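PDB 4TSZ: DNA polymerase III subunit beta from Pseudomonas aeruginosa, which forms the ring-shaped sliding clamp that tethers DNA polymerases and other proteins to DNA and so confers processivity. Local coordinates for residues I6-L11 with I79-P84; F145-Q150 with S170-G175; M159-N164 with V195-K200. All blocks are in the same frame, centred on the assembly; numbering follows the deposited sequence.

Contact 1 lies in the N-terminal domain, and its centre is about 36 Å from that of contact 3 and 39 Å from that of contact 2. It joins two helices, is partly exposed, and depends on one arginine reaching backbone carbonyls beside the second subunit. Contacts 2 and 3 are buried in the central domain, with centres about 11 Å apart. They share a sheet, since strands 158-164 and 167-173 are neighbours in it. Contact 3 is regular strand pairing with aliphatic side chains. Contact 2 packs a loop on a strand end through small side chains and a water, next to the bound peptide.

Contact 1: residues I6-L11 with I79-P84; sequences IQREAL and ICKSLP
Arg8, in the first turn of helix 8-19, reaches across to the end of helix 73-82. The two helices belong to the N-terminal domain of the clamp, and both pack on its sheet. On the buried side the packing is tight around Cys80. Cys80 SG is 3.3 Å from Arg8 O and 3.8 Å from Leu11 CD2. Cys80 and Leu83 also touch Ile89 of strand 88-94, so this buried side rests on the sheet.

The outer side is polar, with Arg8 firmly held at its centre. With CG anti to N (chi1 177°) and the chain extended as far as NE, Arg8 passes over the carbonyl end of helix 73-82. Arg8 NH2 donates to Lys81 O at 2.9 Å. The bond is nearly straight, at 172°, and the oxygen lies in the guanidinium plane. Arg8 NE has Leu83 O at 3.0 Å and Cys80 O at 3.1 Å, both placed obliquely to the group. On the other branch, Arg8 NH1 forms a salt bridge with Glu9 OE2 at 2.8 Å, from above the carboxylate plane. Glu9 OE2 also accepts from Asp86 N.

Only the exposed rim is loose. The CB of Lys81 points away from residues 6-11, though its chain touches Leu12 and Gln16 further along helix 8-19. Pro84 approaches Arg8 mainly through its carbonyl. Arg271 of the second subunit bonds to Ser82 O and packs on Leu83 and Pro84. The positive charge of Arg8 would probably be favoured here, both by Glu9 and by the negative dipole end of helix 73-82.

Contact 2: residues F145-Q150 with S170-G175; sequences FAMAQQ and SVATDG
Met147 CG stands anti to its own carbonyl carbon (chi1 -61°), which sets it on Ala172 CB at 3.6 Å. Asp174 takes the rarer rotamer, with CG between N and the carbonyl carbon (chi1 60°), and this places its carboxylate where OD2 meets a water shared with Met147 O. The contact belongs to the central domain of the sliding clamp fold. A loop after helix 133-141 runs obliquely alongside the end of strand 167-173, which is part of an antiparallel sheet.

Small side chains let the two chains come close. Ala146 CB sits 3.5 Å from Ala172 O and also meets the methyl of Ala172. Two residues further on, the backbones bring Ala148 CB to 3.8 Å from Asp174 CB. Beyond CG, the chain of Met147 is extended and then bends at chi3, and its side chain packs on Ile202 and Leu203 of helix 199-208. The methionine therefore fills the layer between sheet and helix.

Backbone bonding across the contact is slight. Ala148 N gives one weak bond to Thr173 O at 3.5 Å, well off straight. The loop is therefore packed against the strand without being paired to it as a regular sheet neighbour.

The polar groups of the strand end have further partners. Asp174 forms a salt bridge with Arg177, and Thr173 OG1 bonds to Arg177 O. Next to them, the backbone of Gly175 hydrogen-bonds to the bound peptide, and Thr173 packs on a modified side chain of the peptide. The contact thus backs part of the peptide site. The water completes the link, donating to Asp174 OD2 at 2.6 Å and to Met147 O at 2.9 Å.

Contact 3: residues M159-N164 with V195-K200; sequences MLLEVN and VIVPRK
Met159 to Leu161 pair antiparallel with Val197 to Val195, the short strand axes passing 4.6 Å apart with 145° between their directions. This joins strands 158-164 and 193-198 at one border of the eight-stranded antiparallel sheet that continues from the central into the C-terminal part of the clamp.

Two hydrogen-bonded pairs flank a non-hydrogen-bonded one. Met159 and Val197 exchange two bonds, and so do Leu161 and Val195. The bond from Leu161 N to Val195 O is 2.9 Å long and nearly straight. Between the pairs, Leu160 faces Ile196. Here the CA-H groups do the touching: Ile196 CA approaches Met159 O, and Leu160 CA approaches Val195 O, each at 3.4 Å.

The side chains fall on two faces. Met159, Leu161, Val195 and Val197 share the face covered by helix 199-208, where Ile202 touches Met159, Leu161 and Val197. Leu161 CB rests 3.8 Å from Val195 CG2. Leu161 CG lies beside its backbone N (chi1 -68°), and the chain then runs on to CD1. Met159 turns its far end away from the partner strand, toward Thr143 and Ser170.

Leu160 and Ile196 occupy the other face. Their side chains meet loosely, with 4.5 Å between Leu160 CD1 and Ile196 CG1. Leu160 CD1 instead lies nearer the backbone, at 3.6 Å from Val195 O. After Val197 the chain turns at Pro198, the N-cap position, into the helix that covers the first face. On that face the side chains of Leu161 and Val197 cross, with Leu161 CD1 and Val197 CG2 3.8 Å apart.

Contact 1: residues I6-L11 with I79-P84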
ATOM      1  N   ILE E   6      11.137 -14.445  28.264  1.00 49.67           N
ATOM      2  CA  ILE E   6      11.116 -14.898  26.873  1.00 49.41           C
ATOM      3  C   ILE E   6      11.985 -13.980  25.992  1.00 52.86           C
ATOM      4  O   ILE E   6      12.041 -12.766  26.222  1.00 50.60           O
ATOM      5  CB  ILE E   6       9.626 -14.999  26.366  1.00 51.41           C
ATOM      6  CG1 ILE E   6       9.502 -15.723  25.000  1.00 51.98           C
ATOM      7  CG2 ILE E   6       8.882 -13.641  26.400  1.00 50.29           C
ATOM      8  CD1 ILE E   6       8.128 -16.337  24.696  1.00 55.55           C
ATOM      9  N   GLN E   7      12.656 -14.562  24.984  1.00 49.92           N
ATOM     10  CA  GLN E   7      13.446 -13.805  24.017  1.00 49.41           C
ATOM     11  C   GLN E   7      12.469 -13.099  23.099  1.00 49.69           C
ATOM     12  O   GLN E   7      11.412 -13.655  22.790  1.00 47.05           O
ATOM     13  CB  GLN E   7      14.352 -14.734  23.187  1.00 52.03           C
ATOM     14  CG  GLN E   7      15.580 -15.254  23.928  1.00 77.99           C
ATOM     15  CD  GLN E   7      16.665 -14.214  24.078  1.00100.45           C
ATOM     16  OE1 GLN E   7      16.954 -13.743  25.186  1.00 95.01           O
ATOM     17  NE2 GLN E   7      17.291 -13.830  22.968  1.00 93.88           N
ATOM     18  N   ARG E   8      12.817 -11.872  22.673  1.00 46.79           N
ATOM     19  CA  ARG E   8      12.001 -11.031  21.789  1.00 45.45           C
ATOM     20  C   ARG E   8      11.400 -11.797  20.607  1.00 50.11           C
ATOM     21  O   ARG E   8      10.187 -11.759  20.415  1.00 48.44           O
ATOM     22  CB  ARG E   8      12.807  -9.805  21.304  1.00 42.28           C
ATOM     23  CG  ARG E   8      12.054  -8.905  20.327  1.00 41.87           C
ATOM     24  CD  ARG E   8      12.981  -7.923  19.652  1.00 47.44           C
ATOM     25  NE  ARG E   8      12.340  -7.205  18.545  1.00 45.71           N
ATOM     26  CZ  ARG E   8      12.318  -7.627  17.281  1.00 57.60           C
ATOM     27  NH1 ARG E   8      12.890  -8.775  16.943  1.00 49.71           N
ATOM     28  NH2 ARG E   8      11.719  -6.901  16.346  1.00 42.60           N
ATOM     29  N   GLU E   9      12.252 -12.498  19.840  1.00 48.81           N
ATOM     30  CA  GLU E   9      11.875 -13.237  18.631  1.00 48.84           C
ATOM     31  C   GLU E   9      10.971 -14.428  18.907  1.00 54.04           C
ATOM     32  O   GLU E   9      10.084 -14.705  18.098  1.00 54.05           O
ATOM     33  CB  GLU E   9      13.117 -13.644  17.814  1.00 51.28           C
ATOM     34  CG  GLU E   9      13.892 -12.464  17.233  1.00 58.89           C
ATOM     35  CD  GLU E   9      14.679 -11.616  18.222  1.00 74.69           C
ATOM     36  OE1 GLU E   9      14.973 -12.116  19.335  1.00 61.05           O
ATOM     37  OE2 GLU E   9      14.977 -10.444  17.894  1.00 66.44           O
ATOM     38  N   ALA E  10      11.178 -15.111  20.048  1.00 51.44           N
ATOM     39  CA  ALA E  10      10.371 -16.262  20.467  1.00 51.91           C
ATOM     40  C   ALA E  10       8.932 -15.837  20.777  1.00 54.49           C
ATOM     41  O   ALA E  10       8.006 -16.575  20.448  1.00 53.83           O
ATOM     42  CB  ALA E  10      10.999 -16.937  21.679  1.00 54.14           C
ATOM     43  N   LEU E  11       8.749 -14.635  21.370  1.00 50.04           N
ATOM     44  CA  LEU E  11       7.432 -14.085  21.681  1.00 47.92           C
ATOM     45  C   LEU E  11       6.793 -13.490  20.429  1.00 51.20           C
ATOM     46  O   LEU E  11       5.599 -13.695  20.196  1.00 50.52           O
ATOM     47  CB  LEU E  11       7.533 -13.027  22.805  1.00 47.80           C
ATOM     48  CG  LEU E  11       6.233 -12.286  23.207  1.00 50.90           C
ATOM     49  CD1 LEU E  11       5.184 -13.246  23.778  1.00 51.42           C
ATOM     50  CD2 LEU E  11       6.523 -11.158  24.174  1.00 50.27           C
ATOM     51  N   ILE E  79       5.098  -3.301  21.039  1.00 40.29           N
ATOM     52  CA  ILE E  79       6.139  -3.170  22.063  1.00 40.00           C
ATOM     53  C   ILE E  79       7.227  -4.214  21.764  1.00 46.00           C
ATOM     54  O   ILE E  79       8.400  -3.854  21.669  1.00 46.16           O
ATOM     55  CB  ILE E  79       5.543  -3.286  23.492  1.00 42.27           C
ATOM     56  CG1 ILE E  79       4.808  -1.991  23.894  1.00 42.79           C
ATOM     57  CG2 ILE E  79       6.614  -3.671  24.525  1.00 42.58           C
ATOM     58  CD1 ILE E  79       3.737  -2.178  24.951  1.00 46.19           C
ATOM     59  N   CYS E  80       6.819  -5.479  21.548  1.00 43.73           N
ATOM     60  CA  CYS E  80       7.708  -6.597  21.221  1.00 45.40           C
ATOM     61  C   CYS E  80       8.554  -6.297  19.967  1.00 47.61           C
ATOM     62  O   CYS E  80       9.781  -6.396  20.031  1.00 47.85           O
ATOM     63  CB  CYS E  80       6.915  -7.898  21.086  1.00 46.63           C
ATOM     64  SG  CYS E  80       7.931  -9.398  21.146  1.00 52.85           S
ATOM     65  N   LYS E  81       7.909  -5.847  18.864  1.00 42.80           N
ATOM     66  CA  LYS E  81       8.580  -5.494  17.607  1.00 42.83           C
ATOM     67  C   LYS E  81       9.590  -4.329  17.777  1.00 46.47           C
ATOM     68  O   LYS E  81      10.673  -4.359  17.184  1.00 46.74           O
ATOM     69  CB  LYS E  81       7.543  -5.115  16.535  1.00 45.10           C
ATOM     70  CG  LYS E  81       7.618  -5.955  15.266  1.00 63.72           C
ATOM     71  CD  LYS E  81       6.499  -5.625  14.272  1.00 74.43           C
ATOM     72  CE  LYS E  81       5.156  -6.238  14.627  1.00 80.49           C
ATOM     73  NZ  LYS E  81       4.202  -6.182  13.489  1.00 84.82           N
ATOM     74  N   SER E  82       9.237  -3.326  18.593  1.00 41.18           N
ATOM     75  CA  SER E  82      10.055  -2.137  18.848  1.00 41.88           C
ATOM     76  C   SER E  82      11.261  -2.375  19.772  1.00 46.03           C
ATOM     77  O   SER E  82      12.171  -1.545  19.814  1.00 45.46           O
ATOM     78  CB  SER E  82       9.186  -1.009  19.395  1.00 44.55           C
ATOM     79  OG  SER E  82       8.714  -1.345  20.688  1.00 50.35           O
ATOM     80  N   LEU E  83      11.262  -3.487  20.524  1.00 43.71           N
ATOM     81  CA  LEU E  83      12.355  -3.813  21.439  1.00 44.79           C
ATOM     82  C   LEU E  83      13.637  -4.201  20.691  1.00 49.57           C
ATOM     83  O   LEU E  83      13.538  -4.672  19.555  1.00 48.44           O
ATOM     84  CB  LEU E  83      11.929  -4.915  22.420  1.00 45.16           C
ATOM     85  CG  LEU E  83      11.039  -4.453  23.577  1.00 50.00           C
ATOM     86  CD1 LEU E  83      10.470  -5.629  24.316  1.00 50.19           C
ATOM     87  CD2 LEU E  83      11.785  -3.525  24.525  1.00 52.32           C
ATOM     88  N   PRO E  84      14.848  -3.981  21.269  1.00 48.97           N
ATOM     89  CA  PRO E  84      16.082  -4.339  20.538  1.00 50.58           C
ATOM     90  C   PRO E  84      16.153  -5.829  20.225  1.00 57.70           C
ATOM     91  O   PRO E  84      15.699  -6.647  21.028  1.00 57.12           O
ATOM     92  CB  PRO E  84      17.210  -3.923  21.491  1.00 53.45           C
ATOM     93  CG  PRO E  84      16.588  -3.004  22.470  1.00 57.26           C
ATOM     94  CD  PRO E  84      15.162  -3.427  22.604  1.00 51.05           C
TER

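Contact 2: residues F145-Q150 with S170-G175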
ATOM      1  N   PHE E 145     -10.571 -16.703  -5.390  1.00 34.68           N
ATOM      2  CA  PHE E 145     -11.080 -15.531  -6.118  1.00 32.16           C
ATOM      3  C   PHE E 145     -12.563 -15.690  -6.512  1.00 36.65           C
ATOM      4  O   PHE E 145     -13.229 -14.679  -6.713  1.00 36.76           O
ATOM      5  CB  PHE E 145     -10.229 -15.292  -7.376  1.00 32.97           C
ATOM      6  CG  PHE E 145     -10.433 -16.336  -8.464  1.00 34.74           C
ATOM      7  CD1 PHE E 145     -11.458 -16.202  -9.399  1.00 36.82           C
ATOM      8  CD2 PHE E 145      -9.624 -17.465  -8.530  1.00 37.36           C
ATOM      9  CE1 PHE E 145     -11.677 -17.176 -10.367  1.00 38.23           C
ATOM     10  CE2 PHE E 145      -9.836 -18.439  -9.512  1.00 40.32           C
ATOM     11  CZ  PHE E 145     -10.840 -18.271 -10.443  1.00 38.51           C
ATOM     12  N   ALA E 146     -13.061 -16.952  -6.679  1.00 34.16           N
ATOM     13  CA  ALA E 146     -14.437 -17.214  -7.121  1.00 34.83           C
ATOM     14  C   ALA E 146     -15.491 -17.172  -6.033  1.00 37.05           C
ATOM     15  O   ALA E 146     -16.677 -17.162  -6.359  1.00 35.15           O
ATOM     16  CB  ALA E 146     -14.530 -18.521  -7.903  1.00 36.02           C
ATOM     17  N   MET E 147     -15.076 -17.122  -4.750  1.00 34.39           N
ATOM     18  CA  MET E 147     -16.022 -17.067  -3.624  1.00 33.72           C
ATOM     19  C   MET E 147     -16.821 -15.787  -3.717  1.00 38.63           C
ATOM     20  O   MET E 147     -16.298 -14.743  -4.145  1.00 38.25           O
ATOM     21  CB  MET E 147     -15.317 -17.045  -2.243  1.00 34.71           C
ATOM     22  CG  MET E 147     -14.462 -18.252  -1.932  1.00 37.63           C
ATOM     23  SD  MET E 147     -13.783 -18.225  -0.243  1.00 39.21           S
ATOM     24  CE  MET E 147     -12.591 -16.869  -0.359  1.00 34.92           C
ATOM     25  N   ALA E 148     -18.076 -15.845  -3.289  1.00 36.40           N
ATOM     26  CA  ALA E 148     -18.876 -14.637  -3.237  1.00 35.69           C
ATOM     27  C   ALA E 148     -18.422 -13.840  -2.002  1.00 40.00           C
ATOM     28  O   ALA E 148     -17.778 -14.376  -1.086  1.00 39.00           O
ATOM     29  CB  ALA E 148     -20.355 -14.986  -3.144  1.00 37.13           C
ATOM     30  N   GLN E 149     -18.712 -12.551  -2.028  1.00 37.89           N
ATOM     31  CA  GLN E 149     -18.451 -11.633  -0.943  1.00 38.78           C
ATOM     32  C   GLN E 149     -19.769 -10.933  -0.662  1.00 45.65           C
ATOM     33  O   GLN E 149     -20.343 -10.291  -1.555  1.00 49.26           O
ATOM     34  CB  GLN E 149     -17.359 -10.631  -1.353  1.00 39.77           C
ATOM     35  CG  GLN E 149     -16.739  -9.893  -0.176  1.00 66.60           C
ATOM     36  CD  GLN E 149     -15.631  -8.974  -0.622  1.00 95.47           C
ATOM     37  OE1 GLN E 149     -15.859  -7.918  -1.216  1.00 94.67           O
ATOM     38  NE2 GLN E 149     -14.398  -9.351  -0.340  1.00 88.55           N
ATOM     39  N   GLN E 150     -20.280 -11.104   0.549  1.00 40.95           N
ATOM     40  CA  GLN E 150     -21.526 -10.482   1.003  1.00 40.36           C
ATOM     41  C   GLN E 150     -22.777 -10.784   0.141  1.00 42.19           C
ATOM     42  O   GLN E 150     -23.703  -9.977   0.083  1.00 41.36           O
ATOM     43  CB  GLN E 150     -21.323  -8.985   1.308  1.00 41.34           C
ATOM     44  CG  GLN E 150     -20.265  -8.726   2.392  1.00 57.67           C
ATOM     45  CD  GLN E 150     -19.228  -7.694   1.997  1.00 82.09           C
ATOM     46  OE1 GLN E 150     -18.920  -7.490   0.810  1.00 75.08           O
ATOM     47  NE2 GLN E 150     -18.646  -7.030   2.992  1.00 76.37           N
ATOM     48  N   SER E 170     -11.643 -28.429  -3.389  1.00 47.09           N
ATOM     49  CA  SER E 170     -12.114 -27.108  -3.021  1.00 45.63           C
ATOM     50  C   SER E 170     -13.037 -26.618  -4.126  1.00 47.94           C
ATOM     51  O   SER E 170     -12.755 -26.851  -5.302  1.00 46.64           O
ATOM     52  CB  SER E 170     -10.951 -26.143  -2.815  1.00 48.23           C
ATOM     53  OG  SER E 170     -10.134 -26.048  -3.972  1.00 55.50           O
ATOM     54  N   VAL E 171     -14.168 -25.993  -3.748  1.00 43.78           N
ATOM     55  CA  VAL E 171     -15.127 -25.404  -4.691  1.00 43.48           C
ATOM     56  C   VAL E 171     -15.509 -24.010  -4.166  1.00 46.91           C
ATOM     57  O   VAL E 171     -15.822 -23.859  -2.985  1.00 46.56           O
ATOM     58  CB  VAL E 171     -16.390 -26.269  -5.028  1.00 48.16           C
ATOM     59  CG1 VAL E 171     -17.206 -25.631  -6.160  1.00 48.35           C
ATOM     60  CG2 VAL E 171     -16.024 -27.709  -5.390  1.00 48.70           C
ATOM     61  N   ALA E 172     -15.459 -23.004  -5.049  1.00 42.68           N
ATOM     62  CA  ALA E 172     -15.839 -21.624  -4.760  1.00 41.85           C
ATOM     63  C   ALA E 172     -16.676 -21.103  -5.930  1.00 44.92           C
ATOM     64  O   ALA E 172     -16.361 -21.378  -7.088  1.00 44.91           O
ATOM     65  CB  ALA E 172     -14.605 -20.767  -4.562  1.00 41.54           C
ATOM     66  N   THR E 173     -17.758 -20.383  -5.625  1.00 40.99           N
ATOM     67  CA  THR E 173     -18.667 -19.809  -6.622  1.00 40.43           C
ATOM     68  C   THR E 173     -19.424 -18.599  -6.083  1.00 39.58           C
ATOM     69  O   THR E 173     -19.674 -18.505  -4.883  1.00 36.41           O
ATOM     70  CB  THR E 173     -19.598 -20.886  -7.245  1.00 48.48           C
ATOM     71  OG1 THR E 173     -20.343 -20.308  -8.324  1.00 45.70           O
ATOM     72  CG2 THR E 173     -20.535 -21.541  -6.220  1.00 45.96           C
ATOM     73  N   ASP E 174     -19.784 -17.680  -6.980  1.00 36.43           N
ATOM     74  CA  ASP E 174     -20.559 -16.484  -6.652  1.00 36.26           C
ATOM     75  C   ASP E 174     -21.877 -16.444  -7.461  1.00 42.40           C
ATOM     76  O   ASP E 174     -22.594 -15.450  -7.431  1.00 43.29           O
ATOM     77  CB  ASP E 174     -19.700 -15.209  -6.852  1.00 35.96           C
ATOM     78  CG  ASP E 174     -19.163 -14.966  -8.249  1.00 37.89           C
ATOM     79  OD1 ASP E 174     -19.573 -15.686  -9.183  1.00 39.28           O
ATOM     80  OD2 ASP E 174     -18.402 -14.014  -8.422  1.00 40.16           O
ATOM     81  N   GLY E 175     -22.165 -17.529  -8.183  1.00 39.98           N
ATOM     82  CA  GLY E 175     -23.355 -17.636  -9.018  1.00 40.92           C
ATOM     83  C   GLY E 175     -23.141 -17.252 -10.471  1.00 45.73           C
ATOM     84  O   GLY E 175     -23.972 -17.580 -11.317  1.00 47.82           O
TER
HETATM   85  O   HOH W   1     -16.696 -13.292  -6.580  1.00 29.44           O

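Contact 3: residues M159-N164 with V195-K200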
ATOM      1  N   MET E 159     -15.806 -21.167   1.051  1.00 36.49           N
ATOM      2  CA  MET E 159     -15.277 -22.239   0.225  1.00 36.11           C
ATOM      3  C   MET E 159     -15.707 -23.601   0.680  1.00 40.74           C
ATOM      4  O   MET E 159     -15.594 -23.935   1.862  1.00 39.04           O
ATOM      5  CB  MET E 159     -13.739 -22.150   0.210  1.00 37.47           C
ATOM      6  CG  MET E 159     -13.053 -23.127  -0.751  1.00 40.92           C
ATOM      7  SD  MET E 159     -11.270 -22.901  -0.738  1.00 43.56           S
ATOM      8  CE  MET E 159     -11.147 -21.272  -1.454  1.00 38.09           C
ATOM      9  N   LEU E 160     -16.161 -24.410  -0.282  1.00 40.92           N
ATOM     10  CA  LEU E 160     -16.491 -25.803  -0.029  1.00 42.73           C
ATOM     11  C   LEU E 160     -15.174 -26.584  -0.002  1.00 49.97           C
ATOM     12  O   LEU E 160     -14.321 -26.390  -0.871  1.00 50.96           O
ATOM     13  CB  LEU E 160     -17.427 -26.388  -1.115  1.00 43.71           C
ATOM     14  CG  LEU E 160     -17.696 -27.913  -1.030  1.00 49.47           C
ATOM     15  CD1 LEU E 160     -18.615 -28.254   0.131  1.00 50.65           C
ATOM     16  CD2 LEU E 160     -18.257 -28.457  -2.319  1.00 50.48           C
ATOM     17  N   LEU E 161     -14.992 -27.403   1.031  1.00 48.22           N
ATOM     18  CA  LEU E 161     -13.886 -28.348   1.168  1.00 48.72           C
ATOM     19  C   LEU E 161     -14.580 -29.694   1.247  1.00 55.35           C
ATOM     20  O   LEU E 161     -15.444 -29.899   2.104  1.00 55.92           O
ATOM     21  CB  LEU E 161     -12.972 -28.089   2.381  1.00 47.74           C
ATOM     22  CG  LEU E 161     -12.117 -26.826   2.367  1.00 49.74           C
ATOM     23  CD1 LEU E 161     -11.266 -26.737   3.611  1.00 49.32           C
ATOM     24  CD2 LEU E 161     -11.230 -26.749   1.122  1.00 51.58           C
ATOM     25  N   GLU E 162     -14.296 -30.560   0.273  1.00 53.15           N
ATOM     26  CA  GLU E 162     -14.959 -31.844   0.140  1.00 54.16           C
ATOM     27  C   GLU E 162     -13.985 -33.016   0.083  1.00 60.08           C
ATOM     28  O   GLU E 162     -13.008 -32.975  -0.665  1.00 58.66           O
ATOM     29  CB  GLU E 162     -15.857 -31.803  -1.110  1.00 55.53           C
ATOM     30  CG  GLU E 162     -16.631 -33.064  -1.426  1.00 65.50           C
ATOM     31  CD  GLU E 162     -17.181 -33.052  -2.837  1.00 83.94           C
ATOM     32  OE1 GLU E 162     -18.273 -32.478  -3.046  1.00 75.81           O
ATOM     33  OE2 GLU E 162     -16.486 -33.557  -3.747  1.00 81.97           O
ATOM     34  N   VAL E 163     -14.254 -34.060   0.886  1.00 59.44           N
ATOM     35  CA  VAL E 163     -13.477 -35.298   0.863  1.00 61.40           C
ATOM     36  C   VAL E 163     -14.371 -36.362   0.235  1.00 68.05           C
ATOM     37  O   VAL E 163     -15.505 -36.549   0.681  1.00 68.72           O
ATOM     38  CB  VAL E 163     -12.788 -35.740   2.189  1.00 66.12           C
ATOM     39  CG1 VAL E 163     -12.033 -34.590   2.843  1.00 64.10           C
ATOM     40  CG2 VAL E 163     -13.768 -36.363   3.170  1.00 67.08           C
ATOM     41  N   ASN E 164     -13.906 -36.981  -0.855  1.00 66.06           N
ATOM     42  CA  ASN E 164     -14.681 -37.985  -1.583  1.00 68.29           C
ATOM     43  C   ASN E 164     -13.746 -38.979  -2.255  1.00 75.14           C
ATOM     44  O   ASN E 164     -12.888 -38.578  -3.045  1.00 72.89           O
ATOM     45  CB  ASN E 164     -15.617 -37.306  -2.601  1.00 69.21           C
ATOM     46  CG  ASN E 164     -16.676 -38.208  -3.181  1.00 99.39           C
ATOM     47  OD1 ASN E 164     -17.298 -39.032  -2.492  1.00 92.89           O
ATOM     48  ND2 ASN E 164     -16.924 -38.049  -4.469  1.00 94.73           N
ATOM     49  N   VAL E 195     -17.738 -29.513   3.951  1.00 52.89           N
ATOM     50  CA  VAL E 195     -17.707 -28.402   4.913  1.00 50.87           C
ATOM     51  C   VAL E 195     -17.632 -27.083   4.128  1.00 50.56           C
ATOM     52  O   VAL E 195     -16.979 -27.035   3.084  1.00 47.91           O
ATOM     53  CB  VAL E 195     -16.608 -28.487   6.037  1.00 54.60           C
ATOM     54  CG1 VAL E 195     -16.745 -29.748   6.895  1.00 56.59           C
ATOM     55  CG2 VAL E 195     -15.190 -28.346   5.491  1.00 53.63           C
ATOM     56  N   ILE E 196     -18.305 -26.027   4.611  1.00 46.30           N
ATOM     57  CA  ILE E 196     -18.190 -24.711   3.985  1.00 44.39           C
ATOM     58  C   ILE E 196     -17.431 -23.830   4.964  1.00 47.38           C
ATOM     59  O   ILE E 196     -17.928 -23.548   6.052  1.00 47.60           O
ATOM     60  CB  ILE E 196     -19.513 -24.050   3.501  1.00 47.31           C
ATOM     61  CG1 ILE E 196     -20.405 -25.015   2.682  1.00 48.28           C
ATOM     62  CG2 ILE E 196     -19.198 -22.738   2.718  1.00 46.05           C
ATOM     63  CD1 ILE E 196     -21.892 -24.567   2.572  1.00 51.24           C
ATOM     64  N   VAL E 197     -16.217 -23.429   4.590  1.00 43.49           N
ATOM     65  CA  VAL E 197     -15.382 -22.563   5.414  1.00 42.08           C
ATOM     66  C   VAL E 197     -15.677 -21.096   5.038  1.00 47.41           C
ATOM     67  O   VAL E 197     -15.562 -20.759   3.853  1.00 47.31           O
ATOM     68  CB  VAL E 197     -13.880 -22.912   5.311  1.00 44.16           C
ATOM     69  CG1 VAL E 197     -13.052 -22.099   6.308  1.00 42.64           C
ATOM     70  CG2 VAL E 197     -13.653 -24.408   5.527  1.00 45.23           C
ATOM     71  N   PRO E 198     -16.046 -20.221   6.022  1.00 43.03           N
ATOM     72  CA  PRO E 198     -16.301 -18.794   5.694  1.00 41.89           C
ATOM     73  C   PRO E 198     -15.121 -18.142   4.992  1.00 44.59           C
ATOM     74  O   PRO E 198     -13.970 -18.504   5.262  1.00 43.86           O
ATOM     75  CB  PRO E 198     -16.573 -18.145   7.065  1.00 43.19           C
ATOM     76  CG  PRO E 198     -16.985 -19.293   7.963  1.00 48.21           C
ATOM     77  CD  PRO E 198     -16.221 -20.487   7.467  1.00 44.14           C
ATOM     78  N   ARG E 199     -15.410 -17.216   4.057  1.00 41.57           N
ATOM     79  CA  ARG E 199     -14.385 -16.545   3.253  1.00 41.16           C
ATOM     80  C   ARG E 199     -13.224 -15.943   4.041  1.00 44.24           C
ATOM     81  O   ARG E 199     -12.073 -16.200   3.691  1.00 42.89           O
ATOM     82  CB  ARG E 199     -14.966 -15.585   2.198  1.00 42.40           C
ATOM     83  CG  ARG E 199     -15.796 -14.425   2.745  1.00 56.55           C
ATOM     84  CD  ARG E 199     -16.056 -13.349   1.697  1.00 62.38           C
ATOM     85  NE  ARG E 199     -14.825 -12.681   1.271  1.00 57.58           N
ATOM     86  CZ  ARG E 199     -14.240 -12.866   0.093  1.00 60.69           C
ATOM     87  NH1 ARG E 199     -14.784 -13.676  -0.808  1.00 43.60           N
ATOM     88  NH2 ARG E 199     -13.115 -12.226  -0.202  1.00 45.22           N
ATOM     89  N   LYS E 200     -13.519 -15.218   5.137  1.00 41.76           N
ATOM     90  CA  LYS E 200     -12.478 -14.602   5.972  1.00 41.53           C
ATOM     91  C   LYS E 200     -11.534 -15.656   6.577  1.00 46.45           C
ATOM     92  O   LYS E 200     -10.313 -15.474   6.517  1.00 46.32           O
ATOM     93  CB  LYS E 200     -13.093 -13.690   7.054  1.00 42.43           C
ATOM     94  CG  LYS E 200     -12.095 -12.755   7.729  1.00 44.07           C
ATOM     95  CD  LYS E 200     -12.794 -11.724   8.628  1.00 48.64           C
ATOM     96  CE  LYS E 200     -11.805 -10.787   9.284  1.00 50.09           C
ATOM     97  NZ  LYS E 200     -12.489  -9.811  10.169  1.00 65.07           N
TER